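PDB 2O1B: aminotransferase, class I from Staphylococcus aureus, which probably catalyses the pyridoxal-5'-phosphate-dependent transfer of an amino group between an amino acid and a 2-oxo acid, as aspartate aminotransferases do. Local coordinates for residues A[127-132]-A[269-274]; A[136-141]-A[148-153]; A[351-356]-A[361-366]. All blocks are in the same frame, centred on the assembly; numbering follows the deposited sequence.

Overall arrangement
Interactions 1 and 2 are neighbours in the domain built on the large mixed sheet, and interaction 3 lies apart from them. The centres of interactions 1 and 2 are about 15 Å apart. They join directly where I130 CD1 packs on V136 CG2 at 3.8 Å, and both touch the second subunit. Interaction 3 belongs to the C-terminal part of the chain. Its centre is about 26 Å from that of interaction 2 and about 39 Å from that of interaction 1, on the opposite side of the chain's centre from interaction 1. The side chain of L138 in interaction 2 is about 12 Å from a bound pyridoxal-5'-phosphate, too far for direct contact.

Interaction 1 of 3, residues A[127-132]-A[269-274]; sequences TCVINP and KDMIQA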
loop_
_atom_site.group_PDB
_atom_site.type_symbol
_atom_site.label_atom_id
_atom_site.label_comp_id
_atom_site.label_asym_id
_atom_site.label_seq_id
_atom_site.Cartn_x
_atom_site.Cartn_y
_atom_site.Cartn_z
ATOM N N THR A 127 -1.524 -6.900 12.476
ATOM C CA THR A 127 -2.426 -7.767 11.710
ATOM C C THR A 127 -1.736 -9.094 11.392
ATOM O O THR A 127 -2.368 -10.165 11.448
ATOM C CB THR A 127 -2.926 -7.067 10.407
ATOM O OG1 THR A 127 -3.942 -6.116 10.744
ATOM C CG2 THR A 127 -3.513 -8.060 9.413
ATOM N N CYS A 128 -0.438 -8.998 11.090
ATOM C CA CYS A 128 0.399 -10.145 10.746
ATOM C C CYS A 128 0.832 -11.019 11.909
ATOM O O CYS A 128 1.074 -12.209 11.715
ATOM C CB CYS A 128 1.645 -9.679 10.016
ATOM S SG CYS A 128 1.256 -8.850 8.500
ATOM N N VAL A 129 0.931 -10.443 13.108
ATOM C CA VAL A 129 1.672 -11.073 14.195
ATOM C C VAL A 129 0.836 -11.390 15.436
ATOM O O VAL A 129 1.079 -12.399 16.102
ATOM C CB VAL A 129 2.925 -10.215 14.562
ATOM C CG1 VAL A 129 3.312 -10.390 16.006
ATOM C CG2 VAL A 129 4.079 -10.566 13.657
ATOM N N ILE A 130 -0.163 -10.558 15.731
ATOM C CA ILE A 130 -0.947 -10.719 16.961
ATOM C C ILE A 130 -2.361 -11.228 16.705
ATOM O O ILE A 130 -2.840 -11.214 15.572
ATOM C CB ILE A 130 -0.974 -9.401 17.807
ATOM C CG1 ILE A 130 -1.951 -8.376 17.217
ATOM C CG2 ILE A 130 0.447 -8.803 17.947
ATOM C CD1 ILE A 130 -2.393 -7.301 18.202
ATOM N N ASN A 131 -3.025 -11.682 17.765
ATOM C CA ASN A 131 -4.419 -12.103 17.684
ATOM C C ASN A 131 -5.326 -11.183 18.518
ATOM O O ASN A 131 -4.845 -10.514 19.431
ATOM C CB ASN A 131 -4.547 -13.571 18.114
ATOM C CG ASN A 131 -3.800 -14.515 17.173
ATOM O OD1 ASN A 131 -4.096 -14.578 15.978
ATOM N ND2 ASN A 131 -2.810 -15.230 17.706
ATOM N N PRO A 132 -6.636 -11.120 18.191
ATOM C CA PRO A 132 -7.574 -10.296 18.964
ATOM C C PRO A 132 -7.355 -10.361 20.483
ATOM O O PRO A 132 -7.209 -11.450 21.035
ATOM C CB PRO A 132 -8.927 -10.893 18.593
ATOM C CG PRO A 132 -8.739 -11.328 17.183
ATOM C CD PRO A 132 -7.312 -11.787 17.059
ATOM N N LYS A 269 12.860 -14.118 11.184
ATOM C CA LYS A 269 12.294 -14.812 10.006
ATOM C C LYS A 269 10.767 -14.971 10.068
ATOM O O LYS A 269 10.071 -14.702 9.082
ATOM C CB LYS A 269 12.981 -16.163 9.750
ATOM C CG LYS A 269 12.283 -17.047 8.692
ATOM C CD LYS A 269 13.208 -18.125 8.153
ATOM C CE LYS A 269 12.519 -19.467 7.903
ATOM N NZ LYS A 269 11.033 -19.417 7.786
ATOM N N ASP A 270 10.258 -15.408 11.218
ATOM C CA ASP A 270 8.816 -15.631 11.387
ATOM C C ASP A 270 8.021 -14.353 11.111
ATOM O O ASP A 270 7.024 -14.372 10.377
ATOM C CB ASP A 270 8.497 -16.164 12.795
ATOM C CG ASP A 270 8.896 -17.616 12.981
ATOM O OD1 ASP A 270 9.218 -18.292 11.975
ATOM O OD2 ASP A 270 8.871 -18.092 14.144
HETATM N N MSE A 271 8.472 -13.249 11.693
HETATM C CA MSE A 271 7.816 -11.963 11.516
HETATM C C MSE A 271 7.936 -11.462 10.090
HETATM O O MSE A 271 6.974 -10.938 9.536
HETATM C CB MSE A 271 8.389 -10.926 12.483
HETATM C CG MSE A 271 8.146 -11.285 13.933
HETATM SE SE MSE A 271 9.004 -10.053 15.155
HETATM C CE MSE A 271 7.733 -8.602 14.979
ATOM N N ILE A 272 9.119 -11.609 9.501
ATOM C CA ILE A 272 9.307 -11.215 8.111
ATOM C C ILE A 272 8.405 -12.044 7.184
ATOM O O ILE A 272 7.764 -11.503 6.277
ATOM C CB ILE A 272 10.788 -11.321 7.698
ATOM C CG1 ILE A 272 11.630 -10.281 8.467
ATOM C CG2 ILE A 272 10.958 -11.185 6.183
ATOM C CD1 ILE A 272 11.182 -8.826 8.268
ATOM N N GLN A 273 8.337 -13.347 7.417
ATOM C CA GLN A 273 7.532 -14.205 6.545
ATOM C C GLN A 273 6.043 -13.860 6.624
ATOM O O GLN A 273 5.354 -13.927 5.611
ATOM C CB GLN A 273 7.793 -15.695 6.793
ATOM C CG GLN A 273 9.186 -16.201 6.340
ATOM C CD GLN A 273 9.604 -15.720 4.947
ATOM O OE1 GLN A 273 8.930 -15.986 3.944
ATOM N NE2 GLN A 273 10.735 -15.023 4.883
ATOM N N ALA A 274 5.563 -13.479 7.812
ATOM C CA ALA A 274 4.162 -13.064 7.996
ATOM C C ALA A 274 3.881 -11.771 7.225
ATOM O O ALA A 274 2.878 -11.671 6.511
ATOM C CB ALA A 274 3.832 -12.895 9.479
#
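C128 and V129 pack against A274 and M271 in a small, buried apolar contact between two helices. The last turn of helix 118-129 meets the first turns of helix 269-282, and 176 Å² of surface is buried in all. No hydrogen bond crosses the contact.

C128 and A274 bring the two backbones close together. Their CA atoms are 5.5 Å apart. The methyl CB of A274 sits 3.6 Å from C128 O and also meets the CB of C128. The C128 sulfur lies anti to its own carbonyl carbon (chi1 -61°). From there SG lies alongside the A274 carbonyl, 3.8 Å from A274 O. The small side chain of A274 permits this close approach.

V129 and M271 make the second point of contact. CG2 of V129 lies 4.1 Å from CG of M271, a selenomethionine. The two side chains meet at a slant through this pair. CG is the M271 atom nearest to V129, and the selenium lies farther off.

V129 ends its helix, and I130 is the first residue to leave it. Strand 216-220 lies beside the contact, with K216 touching both V129 and M271. M271 also reaches V218 and, on strand 245-250, I246. L26, on helix 24-27 of the second subunit, packs on both C128 and A274, so the helix pair borders the dimer interface.

Interaction 2 of 3, residues A[136-141]-A[148-153]; sequences VLLPDP and AGVLLA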
loop_
_atom_site.group_PDB
_atom_site.type_symbol
_atom_site.label_atom_id
_atom_site.label_comp_id
_atom_site.label_asym_id
_atom_site.label_seq_id
_atom_site.Cartn_x
_atom_site.Cartn_y
_atom_site.Cartn_z
ATOM N N VAL A 136 -0.345 -4.727 23.084
ATOM C CA VAL A 136 0.790 -4.166 22.364
ATOM C C VAL A 136 1.255 -2.919 23.122
ATOM O O VAL A 136 0.451 -2.011 23.392
ATOM C CB VAL A 136 0.427 -3.801 20.898
ATOM C CG1 VAL A 136 1.622 -3.207 20.184
ATOM C CG2 VAL A 136 -0.093 -5.032 20.143
ATOM N N LEU A 137 2.545 -2.888 23.464
ATOM C CA LEU A 137 3.143 -1.740 24.152
ATOM C C LEU A 137 3.599 -0.684 23.158
ATOM O O LEU A 137 4.337 -0.994 22.231
ATOM C CB LEU A 137 4.313 -2.183 25.029
ATOM C CG LEU A 137 3.866 -2.875 26.316
ATOM C CD1 LEU A 137 5.031 -3.571 26.986
ATOM C CD2 LEU A 137 3.263 -1.836 27.255
ATOM N N LEU A 138 3.141 0.554 23.378
ATOM C CA LEU A 138 3.419 1.696 22.513
ATOM C C LEU A 138 4.150 2.828 23.263
ATOM O O LEU A 138 3.676 3.280 24.305
ATOM C CB LEU A 138 2.089 2.225 21.946
ATOM C CG LEU A 138 1.590 1.775 20.558
ATOM C CD1 LEU A 138 2.094 0.422 20.066
ATOM C CD2 LEU A 138 0.095 1.878 20.388
ATOM N N PRO A 139 5.293 3.309 22.724
ATOM C CA PRO A 139 6.057 4.352 23.422
ATOM C C PRO A 139 5.230 5.608 23.675
ATOM O O PRO A 139 4.574 6.127 22.760
ATOM C CB PRO A 139 7.200 4.674 22.447
ATOM C CG PRO A 139 7.317 3.502 21.585
ATOM C CD PRO A 139 5.932 2.928 21.453
ATOM N N ASP A 140 5.252 6.067 24.924
ATOM C CA ASP A 140 4.604 7.312 25.336
ATOM C C ASP A 140 5.650 8.174 26.045
ATOM O O ASP A 140 6.035 7.852 27.167
ATOM C CB ASP A 140 3.445 6.991 26.278
ATOM C CG ASP A 140 2.652 8.226 26.691
ATOM O OD1 ASP A 140 3.044 9.366 26.325
ATOM O OD2 ASP A 140 1.628 8.043 27.387
ATOM N N PRO A 141 6.116 9.270 25.401
ATOM C CA PRO A 141 5.676 9.817 24.127
ATOM C C PRO A 141 6.332 9.091 22.981
ATOM O O PRO A 141 7.519 8.803 23.033
ATOM C CB PRO A 141 6.177 11.270 24.162
ATOM C CG PRO A 141 6.863 11.450 25.495
ATOM C CD PRO A 141 7.200 10.087 25.968
ATOM N N ALA A 148 -3.146 2.893 15.173
ATOM C CA ALA A 148 -4.057 2.441 14.126
ATOM C C ALA A 148 -3.846 0.964 13.777
ATOM O O ALA A 148 -4.818 0.201 13.676
ATOM C CB ALA A 148 -3.905 3.310 12.869
ATOM N N GLY A 149 -2.581 0.582 13.587
ATOM C CA GLY A 149 -2.203 -0.811 13.312
ATOM C C GLY A 149 -2.709 -1.771 14.380
ATOM O O GLY A 149 -3.346 -2.786 14.069
ATOM N N VAL A 150 -2.439 -1.454 15.642
ATOM C CA VAL A 150 -2.918 -2.289 16.754
ATOM C C VAL A 150 -4.446 -2.448 16.696
ATOM O O VAL A 150 -4.968 -3.571 16.779
ATOM C CB VAL A 150 -2.474 -1.739 18.127
ATOM C CG1 VAL A 150 -2.903 -2.677 19.227
ATOM C CG2 VAL A 150 -0.954 -1.540 18.164
ATOM N N LEU A 151 -5.157 -1.331 16.522
ATOM C CA LEU A 151 -6.625 -1.327 16.484
ATOM C C LEU A 151 -7.171 -2.057 15.269
ATOM O O LEU A 151 -8.229 -2.685 15.340
ATOM C CB LEU A 151 -7.188 0.106 16.531
ATOM C CG LEU A 151 -6.983 0.911 17.812
ATOM C CD1 LEU A 151 -7.569 2.304 17.680
ATOM C CD2 LEU A 151 -7.619 0.202 19.032
ATOM N N LEU A 152 -6.455 -1.965 14.151
ATOM C CA LEU A 152 -6.864 -2.662 12.932
ATOM C C LEU A 152 -6.769 -4.175 13.089
ATOM O O LEU A 152 -7.415 -4.910 12.349
ATOM C CB LEU A 152 -6.033 -2.208 11.726
ATOM C CG LEU A 152 -6.461 -0.865 11.116
ATOM C CD1 LEU A 152 -5.380 -0.308 10.158
ATOM C CD2 LEU A 152 -7.821 -0.985 10.424
ATOM N N ALA A 153 -5.953 -4.618 14.047
ATOM C CA ALA A 153 -5.784 -6.039 14.366
ATOM C C ALA A 153 -6.535 -6.476 15.631
ATOM O O ALA A 153 -6.286 -7.563 16.156
ATOM C CB ALA A 153 -4.299 -6.356 14.505
#
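V136 and L138 meet V150 through methyl and methine groups alone. No ring, amide or carboxylate takes part, so there are no stacked faces or edges to place. No hydrogen bond crosses the contact, which buries 118 Å² in all.

Of residues 148-153, only V150 touches 136-141. Its side chain and that of V136 reach toward each other tip to tip, and their methyls pair. V136 CG1 is 3.7 Å from V150 CG2. V136 CG2 is 3.8 Å from V150 CG1. The CB of V136 also faces both V150 methyls, 3.8 Å from CG2, so the two branched ends fit closely. V150 has CG1 anti to its backbone N (chi1 -176°), which leaves both methyls turned to the strand.

L138 adds a lighter touch from two residues along. Its CD1 is 4.1 Å from V150 CG2, so this one methyl of V150 meets both strand residues. The alternation of the strand explains the pattern: V136 and L138 point to the helix, while L137 points away from it. P157 of strand 156-161 touches both L138 and V150.

Strand 135-140, helix 146-152 and strand 156-161 form a beta-alpha-beta unit, with the two strands parallel and adjacent in the sheet. The contact packs the crossover helix onto its first strand. Such units build the seven-stranded mixed sheet of the large domain in fold type I pyridoxal-phosphate enzymes.

Interaction 3 of 3, residues A[351-356]-A[361-366]; sequences QFEQFL and SILVAP
L356 and I362 share the direct hydrogen bond of this contact, where helix 349-360 packs on the chain that follows it. I362 N donates to L356 O at 3.0 Å, nearly straight (171° at the hydrogen). The donor sits above the carbonyl plane, 52° out of it. S361 leaves the helix with positive phi, and its OG bonds to L47 O.

Two waters bridge the segments. One donates to E353 O and I362 O and accepts from V364 N. The other donates to E353 OE2, at 2.8 Å, and to V364 O.

Apolar contacts centre on L356. Its side chain crosses that of V364 at about a right angle, with CD1 3.8 Å from each V364 methyl. L356 CB is 4.3 Å from I362 CB. V364 packs on V378 and I380 of strand 377-381, and L356 on L396 and L399.

Other van der Waals contacts involve oxygen. L356 CB lies 3.4 Å from I362 O. E353, with CG anti to its backbone N (chi1 178°), runs extended, side by side with L363. Its OE1 is 3.5 Å from P366 CG, and L363 CD2 flanks OE2.

The helix thus folds back on strand 362-363, paired with 50-51, and strand 365-366, paired with 377-381. Water gives E353 O, I362 O, V364 N and V364 O polar partners across the gap, while L356 and V364 pack directly.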
loop_
_atom_site.group_PDB
_atom_site.type_symbol
_atom_site.label_atom_id
_atom_site.label_comp_id
_atom_site.label_asym_id
_atom_site.label_seq_id
_atom_site.Cartn_x
_atom_site.Cartn_y
_atom_site.Cartn_z
ATOM N N GLN A 351 -2.935 24.325 23.487
ATOM C CA GLN A 351 -3.041 25.754 23.768
ATOM C C GLN A 351 -1.786 26.500 23.331
ATOM O O GLN A 351 -1.874 27.589 22.770
ATOM C CB GLN A 351 -3.314 25.996 25.253
ATOM C CG GLN A 351 -4.746 25.705 25.666
ATOM C CD GLN A 351 -4.924 25.604 27.161
ATOM O OE1 GLN A 351 -3.962 25.401 27.906
ATOM N NE2 GLN A 351 -6.170 25.744 27.618
ATOM N N PHE A 352 -0.623 25.911 23.584
ATOM C CA PHE A 352 0.639 26.506 23.147
ATOM C C PHE A 352 0.782 26.447 21.631
ATOM O O PHE A 352 1.307 27.377 21.027
ATOM C CB PHE A 352 1.832 25.840 23.844
ATOM C CG PHE A 352 3.113 26.653 23.796
ATOM C CD1 PHE A 352 4.323 26.043 23.479
ATOM C CD2 PHE A 352 3.110 28.028 24.076
ATOM C CE1 PHE A 352 5.508 26.774 23.441
ATOM C CE2 PHE A 352 4.292 28.772 24.040
ATOM C CZ PHE A 352 5.499 28.136 23.719
ATOM N N GLU A 353 0.298 25.367 21.017
ATOM C CA GLU A 353 0.293 25.253 19.553
ATOM C C GLU A 353 -0.530 26.383 18.935
ATOM O O GLU A 353 -0.068 27.061 18.017
ATOM C CB GLU A 353 -0.250 23.897 19.095
ATOM C CG GLU A 353 -0.327 23.751 17.568
ATOM C CD GLU A 353 -1.445 22.826 17.088
ATOM O OE1 GLU A 353 -2.198 22.271 17.930
ATOM O OE2 GLU A 353 -1.573 22.664 15.849
ATOM N N GLN A 354 -1.740 26.585 19.453
ATOM C CA GLN A 354 -2.609 27.649 18.968
ATOM C C GLN A 354 -2.020 29.042 19.226
ATOM O O GLN A 354 -2.048 29.896 18.336
ATOM C CB GLN A 354 -4.027 27.501 19.533
ATOM C CG GLN A 354 -5.120 28.093 18.638
ATOM C CD GLN A 354 -5.272 27.390 17.273
ATOM O OE1 GLN A 354 -4.798 26.260 17.063
ATOM N NE2 GLN A 354 -5.943 28.064 16.346
ATOM N N PHE A 355 -1.466 29.257 20.421
ATOM C CA PHE A 355 -0.726 30.487 20.736
ATOM C C PHE A 355 0.360 30.812 19.703
ATOM O O PHE A 355 0.390 31.917 19.159
ATOM C CB PHE A 355 -0.106 30.387 22.136
ATOM C CG PHE A 355 0.690 31.604 22.552
ATOM C CD1 PHE A 355 0.055 32.727 23.074
ATOM C CD2 PHE A 355 2.077 31.614 22.446
ATOM C CE1 PHE A 355 0.787 33.847 23.476
ATOM C CE2 PHE A 355 2.817 32.729 22.841
ATOM C CZ PHE A 355 2.165 33.849 23.358
ATOM N N LEU A 356 1.237 29.847 19.432
ATOM C CA LEU A 356 2.353 30.054 18.506
ATOM C C LEU A 356 1.917 30.371 17.064
ATOM O O LEU A 356 2.511 31.233 16.406
ATOM C CB LEU A 356 3.319 28.861 18.542
ATOM C CG LEU A 356 4.177 28.645 19.799
ATOM C CD1 LEU A 356 4.925 27.320 19.734
ATOM C CD2 LEU A 356 5.159 29.780 19.974
ATOM N N SER A 361 3.003 33.086 14.377
ATOM C CA SER A 361 2.997 32.426 13.057
ATOM C C SER A 361 4.017 31.287 12.954
ATOM O O SER A 361 4.663 31.105 11.920
ATOM C CB SER A 361 3.188 33.441 11.922
ATOM O OG SER A 361 2.075 34.315 11.820
ATOM N N ILE A 362 4.160 30.538 14.047
ATOM C CA ILE A 362 4.982 29.329 14.078
ATOM C C ILE A 362 4.076 28.116 14.239
ATOM O O ILE A 362 3.362 27.988 15.237
ATOM C CB ILE A 362 6.027 29.353 15.229
ATOM C CG1 ILE A 362 7.044 30.468 15.019
ATOM C CG2 ILE A 362 6.744 28.009 15.337
ATOM C CD1 ILE A 362 8.004 30.649 16.178
ATOM N N LEU A 363 4.093 27.231 13.248
ATOM C CA LEU A 363 3.343 25.988 13.365
ATOM C C LEU A 363 4.238 24.942 14.013
ATOM O O LEU A 363 5.344 24.689 13.545
ATOM C CB LEU A 363 2.864 25.486 12.004
ATOM C CG LEU A 363 1.450 24.898 11.852
ATOM C CD1 LEU A 363 1.479 23.764 10.810
ATOM C CD2 LEU A 363 0.826 24.410 13.156
ATOM N N VAL A 364 3.769 24.357 15.111
ATOM C CA VAL A 364 4.515 23.281 15.745
ATOM C C VAL A 364 3.615 22.072 15.858
ATOM O O VAL A 364 2.400 22.169 15.652
ATOM C CB VAL A 364 5.071 23.667 17.157
ATOM C CG1 VAL A 364 6.052 24.835 17.063
ATOM C CG2 VAL A 364 3.936 23.953 18.154
ATOM N N ALA A 365 4.214 20.940 16.188
ATOM C CA ALA A 365 3.451 19.754 16.492
ATOM C C ALA A 365 3.230 19.664 17.999
ATOM O O ALA A 365 4.191 19.582 18.766
ATOM C CB ALA A 365 4.160 18.517 15.971
ATOM N N PRO A 366 1.959 19.677 18.424
ATOM C CA PRO A 366 1.629 19.508 19.828
ATOM C C PRO A 366 2.029 18.121 20.315
ATOM O O PRO A 366 1.911 17.145 19.578
ATOM C CB PRO A 366 0.100 19.662 19.853
ATOM C CG PRO A 366 -0.347 19.326 18.472
ATOM C CD PRO A 366 0.752 19.858 17.593
HETATM O O HOH W 1 1.978 26.310 16.419
HETATM O O HOH W 2 0.148 21.372 14.108
#